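Local structure of member of s1p family of ribosomal proteins (Pyrococcus furiosus, 5YH1) at residues E13-D24 against M42-F53; G381-L389 against F430-A439. The protein probably acts as a DHH-family, manganese-binding exonuclease on nucleic acids, the chain here being the DHH portion of a longer protein that also carries S1-type regions. All coordinates share one frame; numbering follows the deposited sequence.

Contact 1 of 2, residues E13-D24 against M42-F53; sequences EEELDRRAQPSD and MKAAFMIRRAIF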
loop_
_atom_site.group_PDB
_atom_site.type_symbol
_atom_site.label_atom_id
_atom_site.label_comp_id
_atom_site.label_asym_id
_atom_site.label_seq_id
_atom_site.Cartn_x
_atom_site.Cartn_y
_atom_site.Cartn_z
ATOM N N GLU A 13 16.275 -6.516 39.772
ATOM C CA GLU A 13 17.123 -6.899 38.642
ATOM C C GLU A 13 17.750 -8.266 38.874
ATOM O O GLU A 13 17.832 -9.075 37.948
ATOM C CB GLU A 13 18.246 -5.884 38.385
ATOM C CG GLU A 13 17.797 -4.469 38.033
ATOM C CD GLU A 13 16.826 -4.410 36.870
ATOM O OE1 GLU A 13 17.007 -5.170 35.895
ATOM O OE2 GLU A 13 15.884 -3.593 36.927
ATOM N N GLU A 14 18.191 -8.518 40.102
ATOM C CA GLU A 14 18.850 -9.782 40.430
ATOM C C GLU A 14 17.883 -10.952 40.419
ATOM O O GLU A 14 18.217 -12.025 39.924
ATOM C CB GLU A 14 19.521 -9.696 41.792
ATOM C CG GLU A 14 20.679 -8.713 41.844
ATOM C CD GLU A 14 21.146 -8.450 43.263
ATOM O OE1 GLU A 14 20.929 -9.325 44.137
ATOM O OE2 GLU A 14 21.728 -7.369 43.500
ATOM N N GLU A 15 16.691 -10.749 40.970
ATOM C CA GLU A 15 15.653 -11.779 40.941
ATOM C C GLU A 15 15.102 -12.028 39.533
ATOM O O GLU A 15 14.661 -13.139 39.225
ATOM C CB GLU A 15 14.521 -11.429 41.904
ATOM C CG GLU A 15 14.937 -11.511 43.364
ATOM C CD GLU A 15 15.372 -12.914 43.773
ATOM O OE1 GLU A 15 14.565 -13.860 43.625
ATOM O OE2 GLU A 15 16.522 -13.064 44.238
ATOM N N LEU A 16 15.134 -11.000 38.689
ATOM C CA LEU A 16 14.769 -11.148 37.279
ATOM C C LEU A 16 15.776 -12.026 36.551
ATOM O O LEU A 16 15.379 -12.912 35.804
ATOM C CB LEU A 16 14.651 -9.790 36.575
ATOM C CG LEU A 16 13.332 -9.037 36.760
ATOM C CD1 LEU A 16 13.447 -7.649 36.138
ATOM C CD2 LEU A 16 12.149 -9.791 36.173
ATOM N N ASP A 17 17.065 -11.777 36.775
ATOM C CA ASP A 17 18.131 -12.644 36.260
ATOM C C ASP A 17 17.934 -14.098 36.664
ATOM O O ASP A 17 18.076 -14.998 35.842
ATOM C CB ASP A 17 19.503 -12.187 36.756
ATOM C CG ASP A 17 19.987 -10.930 36.070
ATOM O OD1 ASP A 17 19.354 -10.499 35.085
ATOM O OD2 ASP A 17 21.009 -10.368 36.516
ATOM N N ARG A 18 17.609 -14.318 37.933
ATOM C CA ARG A 18 17.440 -15.664 38.462
ATOM C C ARG A 18 16.225 -16.329 37.829
ATOM O O ARG A 18 16.341 -17.419 37.285
ATOM C CB ARG A 18 17.303 -15.632 39.987
ATOM C CG ARG A 18 17.498 -16.976 40.673
ATOM C CD ARG A 18 17.269 -16.847 42.174
ATOM N NE ARG A 18 17.582 -18.068 42.923
ATOM C CZ ARG A 18 16.745 -19.087 43.143
ATOM N NH1 ARG A 18 15.501 -19.085 42.662
ATOM N NH2 ARG A 18 17.163 -20.130 43.852
ATOM N N ARG A 19 15.070 -15.672 37.875
ATOM C CA ARG A 19 13.858 -16.273 37.315
ATOM C C ARG A 19 13.917 -16.498 35.800
ATOM O O ARG A 19 13.296 -17.429 35.290
ATOM C CB ARG A 19 12.600 -15.463 37.638
ATOM C CG ARG A 19 11.358 -16.326 37.479
ATOM C CD ARG A 19 10.060 -15.559 37.489
ATOM N NE ARG A 19 8.959 -16.410 37.037
ATOM C CZ ARG A 19 7.672 -16.078 37.118
ATOM N NH1 ARG A 19 7.301 -14.911 37.644
ATOM N NH2 ARG A 19 6.742 -16.917 36.673
ATOM N N ALA A 20 14.642 -15.641 35.087
ATOM C CA ALA A 20 14.729 -15.738 33.631
ATOM C C ALA A 20 15.546 -16.936 33.163
ATOM O O ALA A 20 15.360 -17.396 32.041
ATOM C CB ALA A 20 15.312 -14.461 33.047
ATOM N N GLN A 21 16.462 -17.422 34.001
ATOM C CA GLN A 21 17.285 -18.583 33.656
ATOM C C GLN A 21 16.382 -19.705 33.197
ATOM O O GLN A 21 15.482 -20.090 33.924
ATOM C CB GLN A 21 18.083 -19.084 34.864
ATOM C CG GLN A 21 19.254 -18.207 35.259
ATOM C CD GLN A 21 20.320 -18.132 34.188
ATOM O OE1 GLN A 21 20.502 -19.066 33.405
ATOM N NE2 GLN A 21 21.030 -17.016 34.146
ATOM N N PRO A 22 16.604 -20.220 31.985
ATOM C CA PRO A 22 15.811 -21.369 31.547
ATOM C C PRO A 22 16.337 -22.691 32.123
ATOM O O PRO A 22 17.529 -22.807 32.408
ATOM C CB PRO A 22 15.995 -21.349 30.032
ATOM C CG PRO A 22 17.365 -20.790 29.849
ATOM C CD PRO A 22 17.578 -19.798 30.962
ATOM N N SER A 23 15.447 -23.667 32.280
ATOM C CA SER A 23 15.845 -25.032 32.603
ATOM C C SER A 23 16.516 -25.670 31.400
ATOM O O SER A 23 16.226 -25.322 30.253
ATOM C CB SER A 23 14.628 -25.879 32.956
ATOM O OG SER A 23 13.863 -25.256 33.956
ATOM N N ASP A 24 17.399 -26.622 31.663
ATOM C CA ASP A 24 17.984 -27.413 30.597
ATOM C C ASP A 24 17.008 -28.530 30.248
ATOM O O ASP A 24 17.039 -29.589 30.859
ATOM C CB ASP A 24 19.337 -27.978 31.021
ATOM C CG ASP A 24 20.023 -28.724 29.905
ATOM O OD1 ASP A 24 19.360 -29.032 28.883
ATOM O OD2 ASP A 24 21.228 -29.004 30.044
HETATM N N MSE A 42 20.116 -21.225 24.996
HETATM C CA MSE A 42 19.736 -20.910 26.377
HETATM C C MSE A 42 19.841 -19.423 26.645
HETATM O O MSE A 42 19.027 -18.872 27.368
HETATM C CB MSE A 42 20.568 -21.711 27.384
HETATM C CG MSE A 42 20.102 -23.168 27.374
HETATM SE SE MSE A 42 21.033 -24.291 28.718
HETATM C CE MSE A 42 19.913 -23.866 30.283
ATOM N N LYS A 43 20.832 -18.767 26.066
ATOM C CA LYS A 43 20.942 -17.311 26.160
ATOM C C LYS A 43 19.755 -16.605 25.485
ATOM O O LYS A 43 19.187 -15.673 26.050
ATOM C CB LYS A 43 22.247 -16.836 25.533
ATOM C CG LYS A 43 22.501 -15.340 25.696
ATOM C CD LYS A 43 23.875 -14.982 25.159
ATOM C CE LYS A 43 24.179 -13.497 25.277
ATOM N NZ LYS A 43 25.436 -13.201 24.540
ATOM N N ALA A 44 19.380 -17.060 24.290
ATOM C CA ALA A 44 18.219 -16.500 23.587
ATOM C C ALA A 44 16.969 -16.598 24.450
ATOM O O ALA A 44 16.222 -15.626 24.598
ATOM C CB ALA A 44 18.001 -17.213 22.255
ATOM N N ALA A 45 16.757 -17.771 25.033
ATOM C CA ALA A 45 15.590 -18.008 25.873
ATOM C C ALA A 45 15.645 -17.176 27.149
ATOM O O ALA A 45 14.625 -16.676 27.606
ATOM C CB ALA A 45 15.457 -19.487 26.203
ATOM N N PHE A 46 16.836 -17.032 27.719
ATOM C CA PHE A 46 17.036 -16.158 28.871
ATOM C C PHE A 46 16.613 -14.717 28.553
ATOM O O PHE A 46 15.855 -14.107 29.307
ATOM C CB PHE A 46 18.506 -16.182 29.334
ATOM C CG PHE A 46 18.844 -15.103 30.330
ATOM C CD1 PHE A 46 18.584 -15.277 31.681
ATOM C CD2 PHE A 46 19.402 -13.900 29.914
ATOM C CE1 PHE A 46 18.883 -14.272 32.597
ATOM C CE2 PHE A 46 19.698 -12.896 30.825
ATOM C CZ PHE A 46 19.436 -13.083 32.168
HETATM N N MSE A 47 17.100 -14.181 27.438
HETATM C CA MSE A 47 16.785 -12.795 27.066
HETATM C C MSE A 47 15.311 -12.600 26.826
HETATM O O MSE A 47 14.734 -11.601 27.249
HETATM C CB MSE A 47 17.599 -12.384 25.847
HETATM C CG MSE A 47 19.028 -12.073 26.279
HETATM SE SE MSE A 47 20.143 -11.701 24.706
HETATM C CE MSE A 47 19.440 -9.880 24.387
ATOM N N ILE A 48 14.671 -13.562 26.169
ATOM C CA ILE A 48 13.247 -13.445 25.873
ATOM C C ILE A 48 12.432 -13.513 27.165
ATOM O O ILE A 48 11.567 -12.658 27.404
ATOM C CB ILE A 48 12.806 -14.477 24.809
ATOM C CG1 ILE A 48 13.386 -14.072 23.450
ATOM C CG2 ILE A 48 11.293 -14.571 24.709
ATOM C CD1 ILE A 48 13.364 -15.157 22.400
ATOM N N ARG A 49 12.735 -14.495 28.013
ATOM C CA ARG A 49 12.036 -14.652 29.296
ATOM C C ARG A 49 12.211 -13.417 30.188
ATOM O O ARG A 49 11.282 -13.003 30.870
ATOM C CB ARG A 49 12.534 -15.903 30.039
ATOM C CG ARG A 49 12.074 -17.230 29.448
ATOM C CD ARG A 49 12.871 -18.395 30.029
ATOM N NE ARG A 49 12.778 -18.443 31.494
ATOM C CZ ARG A 49 11.726 -18.901 32.172
ATOM N NH1 ARG A 49 10.663 -19.376 31.551
ATOM N NH2 ARG A 49 11.739 -18.886 33.489
ATOM N N ARG A 50 13.400 -12.829 30.175
ATOM C CA ARG A 50 13.672 -11.660 31.007
ATOM C C ARG A 50 12.835 -10.456 30.571
ATOM O O ARG A 50 12.226 -9.780 31.411
ATOM C CB ARG A 50 15.161 -11.311 30.993
ATOM C CG ARG A 50 15.570 -10.489 32.200
ATOM C CD ARG A 50 17.040 -10.103 32.177
ATOM N NE ARG A 50 17.450 -9.563 33.477
ATOM C CZ ARG A 50 17.131 -8.350 33.938
ATOM N NH1 ARG A 50 16.390 -7.516 33.206
ATOM N NH2 ARG A 50 17.554 -7.965 35.144
ATOM N N ALA A 51 12.793 -10.204 29.263
ATOM C CA ALA A 51 11.920 -9.169 28.709
ATOM C C ALA A 51 10.476 -9.365 29.164
ATOM O O ALA A 51 9.823 -8.415 29.593
ATOM C CB ALA A 51 11.998 -9.157 27.193
ATOM N N ILE A 52 9.993 -10.606 29.100
ATOM C CA ILE A 52 8.628 -10.931 29.518
ATOM C C ILE A 52 8.393 -10.616 30.991
ATOM O O ILE A 52 7.372 -10.025 31.359
ATOM C CB ILE A 52 8.301 -12.426 29.297
ATOM C CG1 ILE A 52 8.261 -12.760 27.804
ATOM C CG2 ILE A 52 6.962 -12.790 29.941
ATOM C CD1 ILE A 52 8.273 -14.246 27.520
ATOM N N PHE A 53 9.324 -11.032 31.836
ATOM C CA PHE A 53 9.144 -10.886 33.272
ATOM C C PHE A 53 9.260 -9.426 33.726
ATOM O O PHE A 53 8.656 -9.052 34.719
ATOM C CB PHE A 53 10.112 -11.796 34.048
ATOM C CG PHE A 53 9.861 -13.275 33.857
ATOM C CD1 PHE A 53 8.571 -13.790 33.808
ATOM C CD2 PHE A 53 10.923 -14.160 33.766
ATOM C CE1 PHE A 53 8.353 -15.149 33.641
ATOM C CE2 PHE A 53 10.707 -15.522 33.603
ATOM C CZ PHE A 53 9.422 -16.017 33.542
#

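Contact 2 of 2, residues G381-L389 against F430-A439; sequences GMAKYNFDL and FAKEVLKLKA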
loop_
_atom_site.group_PDB
_atom_site.type_symbol
_atom_site.label_atom_id
_atom_site.label_comp_id
_atom_site.label_asym_id
_atom_site.label_seq_id
_atom_site.Cartn_x
_atom_site.Cartn_y
_atom_site.Cartn_z
ATOM N N GLY A 381 22.192 -32.629 -8.482
ATOM C CA GLY A 381 23.090 -33.054 -9.555
ATOM C C GLY A 381 24.096 -32.016 -10.027
ATOM O O GLY A 381 25.164 -32.376 -10.536
HETATM N N MSE A 382 23.768 -30.732 -9.871
HETATM C CA MSE A 382 24.678 -29.652 -10.280
HETATM C C MSE A 382 25.916 -29.599 -9.398
HETATM O O MSE A 382 26.951 -29.069 -9.803
HETATM C CB MSE A 382 23.957 -28.300 -10.248
HETATM C CG MSE A 382 22.743 -28.219 -11.172
HETATM SE SE MSE A 382 23.340 -28.216 -13.035
HETATM C CE MSE A 382 24.545 -26.644 -12.978
ATOM N N ALA A 383 25.838 -30.142 -8.187
ATOM C CA ALA A 383 27.022 -30.231 -7.322
ATOM C C ALA A 383 28.189 -30.969 -8.011
ATOM O O ALA A 383 29.341 -30.626 -7.803
ATOM C CB ALA A 383 26.671 -30.904 -6.004
ATOM N N LYS A 384 27.875 -31.950 -8.858
ATOM C CA LYS A 384 28.882 -32.702 -9.618
ATOM C C LYS A 384 29.695 -31.831 -10.579
ATOM O O LYS A 384 30.716 -32.272 -11.110
ATOM C CB LYS A 384 28.216 -33.844 -10.403
ATOM C CG LYS A 384 27.545 -34.887 -9.510
ATOM C CD LYS A 384 27.005 -36.071 -10.306
ATOM C CE LYS A 384 25.551 -35.907 -10.763
ATOM N NZ LYS A 384 24.644 -36.957 -10.201
ATOM N N TYR A 385 29.227 -30.609 -10.818
ATOM C CA TYR A 385 29.906 -29.680 -11.705
ATOM C C TYR A 385 30.460 -28.469 -10.950
ATOM O O TYR A 385 30.918 -27.513 -11.572
ATOM C CB TYR A 385 28.937 -29.215 -12.786
ATOM C CG TYR A 385 28.515 -30.297 -13.739
ATOM C CD1 TYR A 385 27.475 -31.176 -13.419
ATOM C CD2 TYR A 385 29.143 -30.446 -14.965
ATOM C CE1 TYR A 385 27.077 -32.168 -14.301
ATOM C CE2 TYR A 385 28.746 -31.431 -15.852
ATOM C CZ TYR A 385 27.714 -32.289 -15.512
ATOM O OH TYR A 385 27.329 -33.273 -16.380
ATOM N N ASN A 386 30.414 -28.518 -9.619
ATOM C CA ASN A 386 30.829 -27.396 -8.768
ATOM C C ASN A 386 30.140 -26.073 -9.121
ATOM O O ASN A 386 30.765 -25.014 -9.174
ATOM C CB ASN A 386 32.358 -27.252 -8.767
ATOM C CG ASN A 386 33.031 -28.347 -7.966
ATOM O OD1 ASN A 386 33.080 -28.283 -6.736
ATOM N ND2 ASN A 386 33.524 -29.376 -8.653
ATOM N N PHE A 387 28.838 -26.151 -9.369
ATOM C CA PHE A 387 28.054 -24.964 -9.629
ATOM C C PHE A 387 27.989 -24.128 -8.355
ATOM O O PHE A 387 27.640 -24.631 -7.299
ATOM C CB PHE A 387 26.642 -25.335 -10.079
ATOM C CG PHE A 387 25.738 -24.153 -10.219
ATOM C CD1 PHE A 387 25.761 -23.388 -11.371
ATOM C CD2 PHE A 387 24.898 -23.777 -9.182
ATOM C CE1 PHE A 387 24.937 -22.275 -11.502
ATOM C CE2 PHE A 387 24.075 -22.667 -9.308
ATOM C CZ PHE A 387 24.100 -21.917 -10.467
ATOM N N ASP A 388 28.343 -22.855 -8.455
ATOM C CA ASP A 388 28.223 -21.938 -7.322
ATOM C C ASP A 388 27.721 -20.608 -7.854
ATOM O O ASP A 388 28.440 -19.907 -8.571
ATOM C CB ASP A 388 29.571 -21.766 -6.610
ATOM C CG ASP A 388 29.480 -20.891 -5.351
ATOM O OD1 ASP A 388 28.639 -19.972 -5.275
ATOM O OD2 ASP A 388 30.270 -21.121 -4.422
ATOM N N LEU A 389 26.478 -20.283 -7.506
ATOM C CA LEU A 389 25.828 -19.086 -8.002
ATOM C C LEU A 389 26.542 -17.812 -7.540
ATOM O O LEU A 389 26.686 -16.877 -8.319
ATOM C CB LEU A 389 24.360 -19.066 -7.570
ATOM C CG LEU A 389 23.529 -17.845 -7.979
ATOM C CD1 LEU A 389 23.464 -17.724 -9.495
ATOM C CD2 LEU A 389 22.137 -17.932 -7.363
ATOM N N PHE A 430 25.940 -15.413 -18.339
ATOM C CA PHE A 430 25.563 -16.444 -17.385
ATOM C C PHE A 430 25.588 -17.817 -18.064
ATOM O O PHE A 430 26.107 -18.778 -17.505
ATOM C CB PHE A 430 24.186 -16.181 -16.792
ATOM C CG PHE A 430 23.755 -17.220 -15.795
ATOM C CD1 PHE A 430 24.104 -17.106 -14.466
ATOM C CD2 PHE A 430 23.016 -18.324 -16.198
ATOM C CE1 PHE A 430 23.719 -18.071 -13.548
ATOM C CE2 PHE A 430 22.625 -19.283 -15.285
ATOM C CZ PHE A 430 22.979 -19.162 -13.962
ATOM N N ALA A 431 25.036 -17.897 -19.268
ATOM C CA ALA A 431 24.972 -19.167 -19.990
ATOM C C ALA A 431 26.374 -19.691 -20.349
ATOM O O ALA A 431 26.611 -20.900 -20.325
ATOM C CB ALA A 431 24.107 -19.029 -21.227
ATOM N N LYS A 432 27.304 -18.785 -20.660
ATOM C CA LYS A 432 28.671 -19.184 -21.005
ATOM C C LYS A 432 29.374 -19.765 -19.793
ATOM O O LYS A 432 30.132 -20.724 -19.921
ATOM C CB LYS A 432 29.489 -18.013 -21.567
ATOM N N GLU A 433 29.126 -19.191 -18.619
ATOM C CA GLU A 433 29.700 -19.721 -17.391
ATOM C C GLU A 433 29.195 -21.138 -17.084
ATOM O O GLU A 433 29.938 -21.951 -16.525
ATOM C CB GLU A 433 29.405 -18.805 -16.203
ATOM C CG GLU A 433 30.119 -17.463 -16.270
ATOM C CD GLU A 433 31.626 -17.594 -16.452
ATOM O OE1 GLU A 433 32.155 -17.020 -17.426
ATOM O OE2 GLU A 433 32.275 -18.286 -15.636
ATOM N N VAL A 434 27.938 -21.416 -17.437
ATOM C CA VAL A 434 27.347 -22.736 -17.223
ATOM C C VAL A 434 27.933 -23.737 -18.223
ATOM O O VAL A 434 28.313 -24.831 -17.822
ATOM C CB VAL A 434 25.803 -22.702 -17.301
ATOM C CG1 VAL A 434 25.225 -24.105 -17.220
ATOM C CG2 VAL A 434 25.239 -21.850 -16.167
ATOM N N LEU A 435 28.017 -23.353 -19.500
ATOM C CA LEU A 435 28.696 -24.163 -20.529
ATOM C C LEU A 435 30.116 -24.583 -20.136
ATOM O O LEU A 435 30.528 -25.692 -20.427
ATOM C CB LEU A 435 28.789 -23.409 -21.856
ATOM C CG LEU A 435 27.602 -23.536 -22.808
ATOM C CD1 LEU A 435 27.610 -22.384 -23.807
ATOM C CD2 LEU A 435 27.629 -24.876 -23.528
ATOM N N LYS A 436 30.847 -23.681 -19.487
ATOM C CA LYS A 436 32.249 -23.903 -19.132
ATOM C C LYS A 436 32.455 -24.768 -17.888
ATOM O O LYS A 436 33.583 -25.151 -17.587
ATOM C CB LYS A 436 32.958 -22.554 -18.926
ATOM C CG LYS A 436 33.171 -21.777 -20.217
ATOM C CD LYS A 436 33.388 -20.285 -19.985
ATOM C CE LYS A 436 34.466 -19.994 -18.953
ATOM N NZ LYS A 436 34.533 -18.535 -18.664
ATOM N N LEU A 437 31.386 -25.065 -17.156
ATOM C CA LEU A 437 31.506 -25.897 -15.963
ATOM C C LEU A 437 32.034 -27.277 -16.358
ATOM O O LEU A 437 31.734 -27.786 -17.439
ATOM C CB LEU A 437 30.169 -26.033 -15.240
ATOM C CG LEU A 437 29.541 -24.764 -14.658
ATOM C CD1 LEU A 437 28.125 -25.046 -14.178
ATOM C CD2 LEU A 437 30.386 -24.192 -13.533
ATOM N N LYS A 438 32.841 -27.862 -15.485
ATOM C CA LYS A 438 33.436 -29.173 -15.736
ATOM C C LYS A 438 33.067 -30.124 -14.609
ATOM O O LYS A 438 33.023 -29.725 -13.451
ATOM C CB LYS A 438 34.954 -29.033 -15.867
ATOM C CG LYS A 438 35.407 -28.714 -17.286
ATOM C CD LYS A 438 36.509 -27.662 -17.340
ATOM C CE LYS A 438 37.787 -28.109 -16.651
ATOM N NZ LYS A 438 38.810 -27.022 -16.669
ATOM N N ALA A 439 32.806 -31.381 -14.956
ATOM C CA ALA A 439 32.372 -32.391 -13.977
ATOM C C ALA A 439 33.354 -32.553 -12.820
ATOM O O ALA A 439 34.551 -32.599 -13.051
ATOM C CB ALA A 439 32.172 -33.731 -14.666
HETATM O O HOH W 1 32.972 -26.711 -13.062
HETATM O O HOH W 2 33.933 -29.479 -11.111
#

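Contact 1 of 2, residues E13-D24 against M42-F53
With CG anti to the backbone N (chi1 -158°) and an extended chain, Arg-50 reaches from helix 42-53 across Ala-20 to the acidic flank of helix 13-20. There its guanidinium edge forms a salt-bridge network: Arg-50 NE donates to Asp-17 OD1 at 2.7 Å, Arg-50 NH2 runs almost straight to Glu-13 OE1 at 2.9 Å, and Leu-16 CB rests over one face. Seated among Glu-13, Leu-16, Asp-17 and Ala-20, this side chain is a knob in a hole.

Arg-49, bent at chi3, turns its edge to the end of the first helix. Arg-49 NH2 meets Arg-19 O at 2.8 Å, while Arg-49 NE approaches Ala-20 O at 2.8 Å from above the carbonyl plane, so two main-chain carbonyls share one guanidinium. The extended Arg-19 lies flat on Phe-53, planes 19° apart, in an off-centre cation-pi stack, and Arg-19 CD makes a CH-pi contact over the ring face, 3.9 Å from the Phe-53 centroid. Ala-20 CB packs 3.6 Å from Phe-46 CE1, and Pro-22 carries the contact on to Phe-46, Ala-45 and the selenomethionine Met-42.

The axes of the two helix segments approach to 8.8 Å, their N-to-C directions 131° apart. Behind helix 42-53, Ile-48 and Ile-52 pack on helix 66-86, Ile-48 also meets strand 132-136 of the parallel sheet, and Arg-49 NH1 bonds Ile-210 O of helix 199-210.

Contact 2 of 2, residues G381-L389 against F430-A439
Apolar packing helped by a bridging water joins segment 381-389, the loop that leads from strand 373-378 into the start of helix 389-399, to the last turns of helix 423-435 and the C-terminal tail behind it. Leu-437 is central to the packing. Leu-437 CB lies 4.2 Å from Tyr-385 CB, while Leu-437 CD1 approaches the edge of the Phe-387 ring, 4.0 Å from Phe-387 CD1, and also meets CE of the selenomethionine Met-382, whose chain, folded at chi2 and chi3, crosses it at about a right angle. Deeper in, Phe-430 and Phe-387 both have CG anti to the backbone N (chi1 -180° and 174°), which directs the two rings toward each other; Phe-430 CZ comes to the edge of the Phe-387 ring. Leu-389 CD1 in turn touches the edge of Phe-430 at CE1, 4.1 Å away.

These rings belong to the core of an alpha/beta domain, consistent with the DHHA1-type C-terminal domain of DHH phosphoesterases, in which helices 389-399 and 423-435 pack on a mixed sheet: Phe-387 and Phe-430 both reach Ile-392 of the first helix, Val-376 of strand 373-378 and Leu-365 of strand 364-369. Beyond the helix the tail runs beside the loop, and Lys-384 O receives a CA-H...O contact from Ala-439 CA at 3.3 Å. The Tyr-385 ring lies against this tail, CD2 3.8 Å from Ala-439 N, and its OH bonds Asn-322 O. Losing the ring to an alanine here is likely to open a gap beside Ala-439 and leave Asn-322 O without the Tyr-385 hydroxyl. A water takes a hydrogen bond from Lys-438 N and gives one to Tyr-385 O, both 2.7 Å long.

How the contacts relate
Contact 1 and contact 2 lie on opposite sides of the chain's centre, their own centres 49 Å apart and their nearest atoms about 30 Å apart, and they do not touch. They follow in series along the chain: 13-24 and 42-53 pair near the N-terminus, at the side of the parallel sheet, whereas 381-389 and 430-439 join the C-terminal helix and tail to the loop at the edge of the mixed-sheet domain. Each therefore belongs to a different sheet-bearing part of the chain, and each lies away from the manganese site formed by Asp-67, Asp-137, His-163 and Asp-229. No other protein chain of the assembly touches either one.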